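Local coordinates for protein phosphoribosyl-AMP cyclohydrolase (Medicago truncatula, PDB 7BGM) that catalyses the second and third steps of plant histidine biosynthesis, probably by removing diphosphate from phosphoribosyl-ATP and then hydrolysing the resulting phosphoribosyl-AMP, at residues Val11-Lys16 and Ala37-Val42; Arg167-Glu172 and Met190-Tyr195; Cys174-Asn179 and Ser184-Glu189. One frame throughout, in Å; residues are numbered along the deposited sequence.

Contact 1 (Val11-Lys16 and Ala37-Val42)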
loop_
_atom_site.group_PDB
_atom_site.type_symbol
_atom_site.label_atom_id
_atom_site.label_comp_id
_atom_site.label_asym_id
_atom_site.label_seq_id
_atom_site.Cartn_x
_atom_site.Cartn_y
_atom_site.Cartn_z
ATOM N N VAL A 11 18.680 17.092 -3.940
ATOM C CA VAL A 11 17.724 16.431 -4.813
ATOM C C VAL A 11 18.244 16.514 -6.242
ATOM O O VAL A 11 18.851 17.523 -6.634
ATOM C CB VAL A 11 16.330 17.085 -4.688
ATOM C CG1 VAL A 11 15.328 16.517 -5.719
ATOM C CG2 VAL A 11 15.788 16.936 -3.270
ATOM N N LYS A 12 18.057 15.433 -7.007
ATOM C CA LYS A 12 18.509 15.356 -8.396
ATOM C C LYS A 12 17.388 15.865 -9.296
ATOM O O LYS A 12 16.626 15.093 -9.897
ATOM C CB LYS A 12 18.923 13.929 -8.743
ATOM C CG LYS A 12 19.433 13.698 -10.150
ATOM C CD LYS A 12 19.684 12.208 -10.329
ATOM C CE LYS A 12 20.214 11.860 -11.711
ATOM N NZ LYS A 12 20.274 10.365 -11.845
ATOM N N TRP A 13 17.295 17.199 -9.371
ATOM C CA TRP A 13 16.304 17.859 -10.216
ATOM C C TRP A 13 16.636 17.589 -11.685
ATOM O O TRP A 13 17.809 17.467 -12.054
ATOM C CB TRP A 13 16.280 19.384 -9.949
ATOM C CG TRP A 13 16.193 19.744 -8.472
ATOM C CD1 TRP A 13 17.240 20.171 -7.651
ATOM C CD2 TRP A 13 15.034 19.657 -7.626
ATOM N NE1 TRP A 13 16.790 20.352 -6.351
ATOM C CE2 TRP A 13 15.445 20.046 -6.312
ATOM C CE3 TRP A 13 13.681 19.311 -7.847
ATOM C CZ2 TRP A 13 14.562 20.086 -5.231
ATOM C CZ3 TRP A 13 12.792 19.328 -6.744
ATOM C CH2 TRP A 13 13.245 19.732 -5.455
ATOM N N ASP A 14 15.597 17.489 -12.520
ATOM C CA ASP A 14 15.798 17.306 -13.956
ATOM C C ASP A 14 16.113 18.663 -14.594
ATOM O O ASP A 14 16.282 19.674 -13.908
ATOM C CB ASP A 14 14.599 16.586 -14.587
ATOM C CG ASP A 14 13.310 17.431 -14.632
ATOM O OD1 ASP A 14 13.353 18.662 -14.438
ATOM O OD2 ASP A 14 12.222 16.841 -14.879
ATOM N N ASN A 15 16.198 18.721 -15.925
ATOM C CA ASN A 15 16.650 19.975 -16.527
ATOM C C ASN A 15 15.539 21.018 -16.648
ATOM O O ASN A 15 15.764 22.068 -17.260
ATOM C CB ASN A 15 17.305 19.717 -17.888
ATOM C CG ASN A 15 16.395 19.023 -18.857
ATOM O OD1 ASN A 15 15.185 18.938 -18.648
ATOM N ND2 ASN A 15 16.970 18.531 -19.948
ATOM N N LYS A 16 14.361 20.752 -16.080
ATOM C CA LYS A 16 13.332 21.760 -15.861
ATOM C C LYS A 16 13.175 22.098 -14.385
ATOM O O LYS A 16 12.224 22.799 -14.010
ATOM C CB LYS A 16 11.995 21.292 -16.440
ATOM C CG LYS A 16 11.984 21.253 -17.949
ATOM C CD LYS A 16 12.315 22.621 -18.525
ATOM C CE LYS A 16 12.317 22.598 -20.051
ATOM N NZ LYS A 16 12.798 23.884 -20.628
ATOM N N ALA A 37 7.312 18.112 -8.702
ATOM C CA ALA A 37 7.564 19.116 -7.693
ATOM C C ALA A 37 8.863 19.828 -8.037
ATOM O O ALA A 37 9.810 19.186 -8.498
ATOM C CB ALA A 37 7.642 18.476 -6.303
ATOM N N ASN A 38 8.904 21.151 -7.845
ATOM C CA ASN A 38 10.156 21.882 -7.891
ATOM C C ASN A 38 10.613 22.184 -6.459
ATOM O O ASN A 38 10.022 21.700 -5.477
ATOM C CB ASN A 38 10.021 23.158 -8.736
ATOM C CG ASN A 38 8.968 24.115 -8.190
ATOM O OD1 ASN A 38 8.314 23.824 -7.183
ATOM N ND2 ASN A 38 8.778 25.248 -8.872
ATOM N N ARG A 39 11.678 22.980 -6.322
ATOM C CA ARG A 39 12.200 23.272 -4.990
ATOM C C ARG A 39 11.103 23.848 -4.106
ATOM O O ARG A 39 10.862 23.375 -2.982
ATOM C CB ARG A 39 13.364 24.256 -5.081
ATOM C CG ARG A 39 14.691 23.652 -5.449
ATOM C CD ARG A 39 15.733 24.772 -5.511
ATOM N NE ARG A 39 16.150 25.169 -4.169
ATOM C CZ ARG A 39 17.232 24.684 -3.567
ATOM N NH1 ARG A 39 17.990 23.807 -4.208
ATOM N NH2 ARG A 39 17.557 25.071 -2.336
ATOM N N GLU A 40 10.422 24.873 -4.614
ATOM C CA GLU A 40 9.389 25.530 -3.826
ATOM C C GLU A 40 8.266 24.572 -3.441
ATOM O O GLU A 40 7.774 24.634 -2.311
ATOM C CB GLU A 40 8.832 26.732 -4.565
ATOM C CG GLU A 40 7.766 27.435 -3.739
ATOM C CD GLU A 40 7.332 28.802 -4.279
ATOM O OE1 GLU A 40 7.676 29.176 -5.431
ATOM O OE2 GLU A 40 6.640 29.513 -3.517
ATOM N N ALA A 41 7.851 23.677 -4.342
ATOM C CA ALA A 41 6.768 22.748 -3.998
ATOM C C ALA A 41 7.168 21.826 -2.853
ATOM O O ALA A 41 6.340 21.526 -1.973
ATOM C CB ALA A 41 6.325 21.914 -5.207
ATOM N N VAL A 42 8.419 21.333 -2.852
ATOM C CA VAL A 42 8.831 20.444 -1.775
ATOM C C VAL A 42 8.945 21.225 -0.475
ATOM O O VAL A 42 8.489 20.771 0.590
ATOM C CB VAL A 42 10.156 19.746 -2.137
ATOM C CG1 VAL A 42 10.646 18.885 -0.951
ATOM C CG2 VAL A 42 9.971 18.897 -3.406
#

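Contact 2 (Arg167-Glu172 and Met190-Tyr195). With ZN (zinc ion), chain E.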
loop_
_atom_site.group_PDB
_atom_site.type_symbol
_atom_site.label_atom_id
_atom_site.label_comp_id
_atom_site.label_asym_id
_atom_site.label_seq_id
_atom_site.Cartn_x
_atom_site.Cartn_y
_atom_site.Cartn_z
ATOM N N ARG A 167 -14.319 -16.933 16.492
ATOM C CA ARG A 167 -13.802 -17.508 17.725
ATOM C C ARG A 167 -13.007 -18.786 17.448
ATOM O O ARG A 167 -11.911 -18.982 17.998
ATOM C CB ARG A 167 -14.968 -17.775 18.686
ATOM C CG ARG A 167 -15.550 -16.496 19.280
ATOM C CD ARG A 167 -16.679 -16.754 20.265
ATOM N NE ARG A 167 -17.123 -15.515 20.905
ATOM C CZ ARG A 167 -18.247 -14.875 20.596
ATOM N NH1 ARG A 167 -19.048 -15.347 19.650
ATOM N NH2 ARG A 167 -18.551 -13.746 21.215
ATOM N N GLU A 168 -13.544 -19.661 16.588
ATOM C CA GLU A 168 -12.863 -20.904 16.237
ATOM C C GLU A 168 -11.506 -20.642 15.599
ATOM O O GLU A 168 -10.515 -21.312 15.928
ATOM C CB GLU A 168 -13.741 -21.715 15.287
ATOM C CG GLU A 168 -12.983 -22.720 14.421
ATOM C CD GLU A 168 -13.904 -23.604 13.587
ATOM O OE1 GLU A 168 -14.901 -24.132 14.135
ATOM O OE2 GLU A 168 -13.631 -23.777 12.382
ATOM N N GLU A 169 -11.451 -19.680 14.669
ATOM C CA GLU A 169 -10.216 -19.415 13.938
ATOM C C GLU A 169 -9.165 -18.770 14.833
ATOM O O GLU A 169 -7.961 -19.029 14.677
ATOM C CB GLU A 169 -10.495 -18.513 12.729
ATOM C CG GLU A 169 -11.365 -19.140 11.630
ATOM C CD GLU A 169 -10.715 -20.336 10.954
ATOM O OE1 GLU A 169 -9.537 -20.634 11.262
ATOM O OE2 GLU A 169 -11.382 -20.980 10.109
ATOM N N ALA A 170 -9.595 -17.885 15.738
ATOM C CA ALA A 170 -8.655 -17.265 16.660
ATOM C C ALA A 170 -7.984 -18.323 17.523
ATOM O O ALA A 170 -6.778 -18.254 17.796
ATOM C CB ALA A 170 -9.371 -16.239 17.538
ATOM N N ASN A 171 -8.757 -19.319 17.959
ATOM C CA ASN A 171 -8.178 -20.422 18.716
ATOM C C ASN A 171 -7.215 -21.246 17.865
ATOM O O ASN A 171 -6.177 -21.700 18.367
ATOM C CB ASN A 171 -9.290 -21.304 19.270
ATOM C CG ASN A 171 -8.760 -22.428 20.123
ATOM O OD1 ASN A 171 -8.180 -22.192 21.187
ATOM N ND2 ASN A 171 -8.951 -23.662 19.663
ATOM N N GLU A 172 -7.564 -21.490 16.591
ATOM C CA GLU A 172 -6.653 -22.191 15.678
ATOM C C GLU A 172 -5.323 -21.459 15.553
ATOM O O GLU A 172 -4.256 -22.083 15.543
ATOM C CB GLU A 172 -7.278 -22.342 14.286
ATOM C CG GLU A 172 -8.421 -23.325 14.186
ATOM C CD GLU A 172 -8.035 -24.720 14.642
ATOM O OE1 GLU A 172 -6.990 -25.241 14.191
ATOM O OE2 GLU A 172 -8.777 -25.279 15.462
ATOM N N MET A 190 -3.730 -17.336 10.200
ATOM C CA MET A 190 -3.920 -15.885 10.204
ATOM C C MET A 190 -4.777 -15.441 9.029
ATOM O O MET A 190 -5.585 -14.511 9.158
ATOM C CB MET A 190 -2.575 -15.161 10.159
ATOM C CG MET A 190 -2.691 -13.640 10.275
ATOM S SD MET A 190 -3.236 -13.126 11.924
ATOM C CE MET A 190 -3.350 -11.360 11.633
ATOM N N ALA A 191 -4.615 -16.083 7.873
ATOM C CA ALA A 191 -5.461 -15.727 6.741
ATOM C C ALA A 191 -6.920 -16.074 7.019
ATOM O O ALA A 191 -7.821 -15.319 6.631
ATOM C CB ALA A 191 -4.968 -16.406 5.459
ATOM N N ASP A 192 -7.167 -17.185 7.735
ATOM C CA ASP A 192 -8.528 -17.549 8.135
ATOM C C ASP A 192 -9.113 -16.513 9.085
ATOM O O ASP A 192 -10.282 -16.120 8.960
ATOM C CB ASP A 192 -8.549 -18.911 8.829
ATOM C CG ASP A 192 -8.255 -20.086 7.907
ATOM O OD1 ASP A 192 -8.102 -19.891 6.686
ATOM O OD2 ASP A 192 -8.175 -21.230 8.438
ATOM N N VAL A 193 -8.320 -16.090 10.073
ATOM C CA VAL A 193 -8.773 -15.068 11.014
ATOM C C VAL A 193 -9.113 -13.790 10.265
ATOM O O VAL A 193 -10.184 -13.201 10.459
ATOM C CB VAL A 193 -7.703 -14.816 12.096
ATOM C CG1 VAL A 193 -8.076 -13.606 12.957
ATOM C CG2 VAL A 193 -7.531 -16.052 12.965
ATOM N N LEU A 194 -8.199 -13.338 9.405
ATOM C CA LEU A 194 -8.410 -12.085 8.687
ATOM C C LEU A 194 -9.679 -12.141 7.855
ATOM O O LEU A 194 -10.496 -11.211 7.883
ATOM C CB LEU A 194 -7.209 -11.773 7.795
ATOM C CG LEU A 194 -6.115 -10.934 8.406
ATOM C CD1 LEU A 194 -5.116 -10.683 7.318
ATOM C CD2 LEU A 194 -6.714 -9.623 8.913
ATOM N N TYR A 195 -9.850 -13.212 7.077
ATOM C CA TYR A 195 -11.007 -13.292 6.194
ATOM C C TYR A 195 -12.308 -13.195 6.990
ATOM O O TYR A 195 -13.175 -12.369 6.684
ATOM C CB TYR A 195 -10.951 -14.585 5.384
ATOM C CG TYR A 195 -12.247 -14.956 4.727
ATOM C CD1 TYR A 195 -12.679 -14.291 3.584
ATOM C CD2 TYR A 195 -13.048 -15.974 5.239
ATOM C CE1 TYR A 195 -13.879 -14.636 2.970
ATOM C CE2 TYR A 195 -14.245 -16.317 4.629
ATOM C CZ TYR A 195 -14.650 -15.643 3.496
ATOM O OH TYR A 195 -15.838 -15.984 2.886
HETATM ZN ZN ZN E . -8.391 -21.981 10.283
HETATM O O HOH W 1 -9.008 -23.972 10.439
#

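Contact 3 (Cys174-Asn179 and Ser184-Glu189). With ZN (zinc ion), chain E.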
loop_
_atom_site.group_PDB
_atom_site.type_symbol
_atom_site.label_atom_id
_atom_site.label_comp_id
_atom_site.label_asym_id
_atom_site.label_seq_id
_atom_site.Cartn_x
_atom_site.Cartn_y
_atom_site.Cartn_z
ATOM N N CYS A 174 -3.953 -19.450 17.747
ATOM C CA CYS A 174 -3.225 -19.641 19.000
ATOM C C CYS A 174 -2.594 -21.029 19.066
ATOM O O CYS A 174 -1.464 -21.177 19.555
ATOM C CB CYS A 174 -4.162 -19.425 20.188
ATOM S SG CYS A 174 -4.732 -17.716 20.440
ATOM N N GLU A 175 -3.320 -22.062 18.590
ATOM C CA GLU A 175 -2.796 -23.428 18.622
ATOM C C GLU A 175 -1.489 -23.543 17.848
ATOM O O GLU A 175 -0.633 -24.356 18.216
ATOM C CB GLU A 175 -3.803 -24.441 18.044
ATOM C CG GLU A 175 -5.096 -24.704 18.821
ATOM C CD GLU A 175 -5.964 -25.808 18.166
ATOM O OE1 GLU A 175 -5.497 -26.490 17.218
ATOM O OE2 GLU A 175 -7.120 -25.996 18.590
ATOM N N THR A 176 -1.310 -22.756 16.770
ATOM C CA THR A 176 -0.081 -22.884 15.980
ATOM C C THR A 176 1.146 -22.477 16.789
ATOM O O THR A 176 2.258 -22.947 16.509
ATOM C CB THR A 176 -0.141 -22.059 14.678
ATOM O OG1 THR A 176 -0.097 -20.648 14.962
ATOM C CG2 THR A 176 -1.379 -22.408 13.840
ATOM N N LEU A 177 0.962 -21.616 17.792
ATOM C CA LEU A 177 2.010 -21.238 18.732
ATOM C C LEU A 177 2.089 -22.222 19.890
ATOM O O LEU A 177 3.168 -22.723 20.212
ATOM C CB LEU A 177 1.756 -19.829 19.280
ATOM C CG LEU A 177 2.787 -19.277 20.266
ATOM C CD1 LEU A 177 4.159 -19.151 19.614
ATOM C CD2 LEU A 177 2.323 -17.930 20.807
ATOM N N GLU A 178 0.945 -22.506 20.510
ATOM C CA GLU A 178 0.933 -23.374 21.690
ATOM C C GLU A 178 1.430 -24.783 21.362
ATOM O O GLU A 178 2.092 -25.418 22.191
ATOM C CB GLU A 178 -0.479 -23.384 22.275
ATOM C CG GLU A 178 -0.883 -22.012 22.817
ATOM C CD GLU A 178 -2.348 -21.903 23.267
ATOM O OE1 GLU A 178 -3.250 -22.401 22.551
ATOM O OE2 GLU A 178 -2.590 -21.307 24.345
ATOM N N ASN A 179 1.125 -25.292 20.168
ATOM C CA ASN A 179 1.506 -26.639 19.765
ATOM C C ASN A 179 2.730 -26.654 18.856
ATOM O O ASN A 179 3.084 -27.711 18.325
ATOM C CB ASN A 179 0.332 -27.331 19.072
ATOM C CG ASN A 179 -0.879 -27.469 19.974
ATOM O OD1 ASN A 179 -0.749 -27.731 21.171
ATOM N ND2 ASN A 179 -2.066 -27.288 19.403
ATOM N N SER A 184 4.094 -22.151 8.153
ATOM C CA SER A 184 3.098 -22.208 7.088
ATOM C C SER A 184 1.698 -22.356 7.672
ATOM O O SER A 184 0.727 -21.787 7.153
ATOM C CB SER A 184 3.406 -23.361 6.127
ATOM O OG SER A 184 3.147 -24.623 6.727
ATOM N N ARG A 185 1.579 -23.102 8.773
ATOM C CA ARG A 185 0.293 -23.224 9.449
ATOM C C ARG A 185 -0.137 -21.898 10.059
ATOM O O ARG A 185 -1.305 -21.505 9.944
ATOM C CB ARG A 185 0.373 -24.305 10.524
ATOM C CG ARG A 185 0.443 -25.693 9.961
ATOM C CD ARG A 185 -0.943 -26.154 9.535
ATOM N NE ARG A 185 -1.840 -26.324 10.683
ATOM C CZ ARG A 185 -2.932 -25.593 10.907
ATOM N NH1 ARG A 185 -3.282 -24.636 10.053
ATOM N NH2 ARG A 185 -3.681 -25.829 11.981
ATOM N N THR A 186 0.797 -21.197 10.704
ATOM C CA THR A 186 0.483 -19.896 11.293
ATOM C C THR A 186 -0.017 -18.915 10.234
ATOM O O THR A 186 -1.012 -18.207 10.444
ATOM C CB THR A 186 1.715 -19.340 12.017
ATOM O OG1 THR A 186 2.058 -20.184 13.140
ATOM C CG2 THR A 186 1.442 -17.935 12.515
ATOM N N ALA A 187 0.659 -18.853 9.083
ATOM C CA ALA A 187 0.210 -17.943 8.028
ATOM C C ALA A 187 -1.180 -18.325 7.536
ATOM O O ALA A 187 -2.034 -17.463 7.291
ATOM C CB ALA A 187 1.206 -17.960 6.867
ATOM N N SER A 188 -1.412 -19.619 7.362
ATOM C CA SER A 188 -2.701 -20.072 6.874
ATOM C C SER A 188 -3.810 -19.758 7.873
ATOM O O SER A 188 -4.906 -19.339 7.482
ATOM C CB SER A 188 -2.632 -21.565 6.582
ATOM O OG SER A 188 -3.868 -22.000 6.089
ATOM N N GLU A 189 -3.545 -19.947 9.167
ATOM C CA GLU A 189 -4.570 -19.644 10.167
ATOM C C GLU A 189 -4.793 -18.140 10.305
ATOM O O GLU A 189 -5.930 -17.696 10.526
ATOM C CB GLU A 189 -4.196 -20.261 11.506
ATOM C CG GLU A 189 -4.291 -21.791 11.461
ATOM C CD GLU A 189 -5.638 -22.276 10.917
ATOM O OE1 GLU A 189 -6.668 -21.649 11.214
ATOM O OE2 GLU A 189 -5.677 -23.293 10.191
HETATM ZN ZN ZN E . -8.391 -21.981 10.283
HETATM O O HOH W 1 -9.008 -23.972 10.439
#

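Contact 1 (Val11-Lys16 and Ala37-Val42)
The indole of W13 lies against the chain at A37-V42, where the strand gives way to a helix, and it carries nearly all of this contact. Its six-membered ring is closely packed. The aliphatic CG of R39 sits 3.4 Å above one face of the W13 ring, displaced toward the rim, and approaches CZ2 most nearly. Over the opposite face, 3.5 Å from the ring plane and above its centre, is CG1 of V11, a neighbour in the same loop, so the indole is held between two aliphatic groups. At the ring edge CH2 meets CG2 of V42 at 4.0 Å, while the backbone O of A37 comes to 3.5 Å from CZ3 of W13, near the ring plane. A chi1 of -49°, with CG beside the backbone N, swings the indole out of the loop and across to the helix start, and NE1 bonds to the backbone O of L8. Cut back to an alanine, this position would probably lose the surface that R39 CG and V42 CG2 pack on, and the L8 carbonyl its indole donor.

The packing is looser away from the ring. R39 bends at chi3, and its guanidinium, tilted 48° from the indole plane, leaves the ring for a salt bridge with D9. On the solvent side N15 and K16 are exposed and make no contact across; an Asx turn, K16 N to D14 OD1 at 2.8 Å, shapes the loop there. N38 is the N-cap of the helix, its OD1 accepting from A41 N at 2.9 Å. V42 rests on helix 3-9 and strand 85-92, and W13 itself touches A19 of strand 19-25, which places the indole between helix 3-9, helix 39-48 and the cyclohydrolase sheet.

Contact 2 (Arg167-Glu172 and Met190-Tyr195)
E169 and V193 bring two antiparallel helices to a CA-CA separation of 5.4 Å, the segment axes passing 8.6 Å apart with their N-to-C directions at 155°. The apolar half of the contact belongs to V193, whose CG2 lies 3.5 Å from the backbone O of E169 and also packs on its CB. Because V193 CG1 is anti to the backbone N (chi1 172°), CG2 is the branch turned onto the facing helix.

The polar half is a shared zinc ion. E169 OE1 binds it at 2.0 Å, and D192 OD2 does so at the same length from the other helix. E189 supplies a third carboxylate oxygen and a water, 2.1 Å from the zinc ion, a fourth ligand. A bend at chi2 of E169 carries its carboxylate over to D192, where OE1 also comes to 3.1 Å from CB. The two carboxylate planes stand 72° apart. OE1 of E169 and OD2 of D192 are close without being hydrogen-bonded to each other, and the cation between them is likely to offset their repulsion.

Acidic residues spaced three apart on each of two antiparallel helices, E169 with E172 and E189 with D192, form the metal-binding motif of MazG-type pyrophosphohydrolases, the clan to which this half of the protein belongs. E172 binds zinc or magnesium in other structures of this protein; here its CG stays 4.1 Å from the zinc ion and its carboxylate leads away.

The remaining oxygens have partners of their own. E169 OE2 forms a salt bridge with K165 one turn earlier, while D192 OD1 forms one with R218 of the second subunit. A170 packs on its own counterpart, A170 of the second subunit.

Contact 3 (Cys174-Asn179 and Ser184-Glu189)
The hydroxyl of T176 is gripped from two directions: T186 OG1 donates to T176 OG1 at 2.9 Å across the helix pair, and T176 OG1 is in turn hydrogen-bonded to the backbone O of L173, one turn back on its own helix. With chi1 at 70°, OG1 lies between the backbone N and carbonyl carbon of T176, leaving CG2 anti to the carbonyl carbon, on the side of E189. There it packs 3.8 Å from E189 CG and, more distantly, near the backbone O of R185. T176 thus meets a hydroxyl with one branch and an aliphatic stem with the other. The CA atoms of T176 and T186 are 5.6 Å apart, and the segment axes run antiparallel at 163°.

Past T176 CG2, E189 bends at chi2 and ends in a divided carboxylate. OE1 binds the zinc ion at 2.0 Å. OE2 accepts from R185 NH1 at 2.7 Å through its anti lone pair, in a nearly straight salt bridge (167°) lying in the guanidinium plane. R185, also bridged by NE to E181, is therefore placed as a second-shell residue, and its bond probably restrains the rotation of the E189 carboxylate. This is the turn end of a helical hairpin in a MazG-type pyrophosphohydrolase, with E189 opening the ExxD half of its metal site.

Overall arrangement
From the N terminus, contact 1 comes first: it closes the loop running through strands 19-25 and 31-37, tying the segment after helix 3-9 to the start of helix 39-48 in the cyclohydrolase part. The chain then passes through the remaining strands and helices 127-140 and 151-156 before reaching helices 159-178 and 183-204, which contacts 2 and 3 join twice. Contact 3 closes the short turn between them, and contact 2, farther from the turn along the same two helices, encloses it. Their centres are 10 Å apart, and they share one zinc ion and its water. Contact 1 lies on the opposite side of the chain's centre, its nearest atoms about 35 Å from those of contact 2.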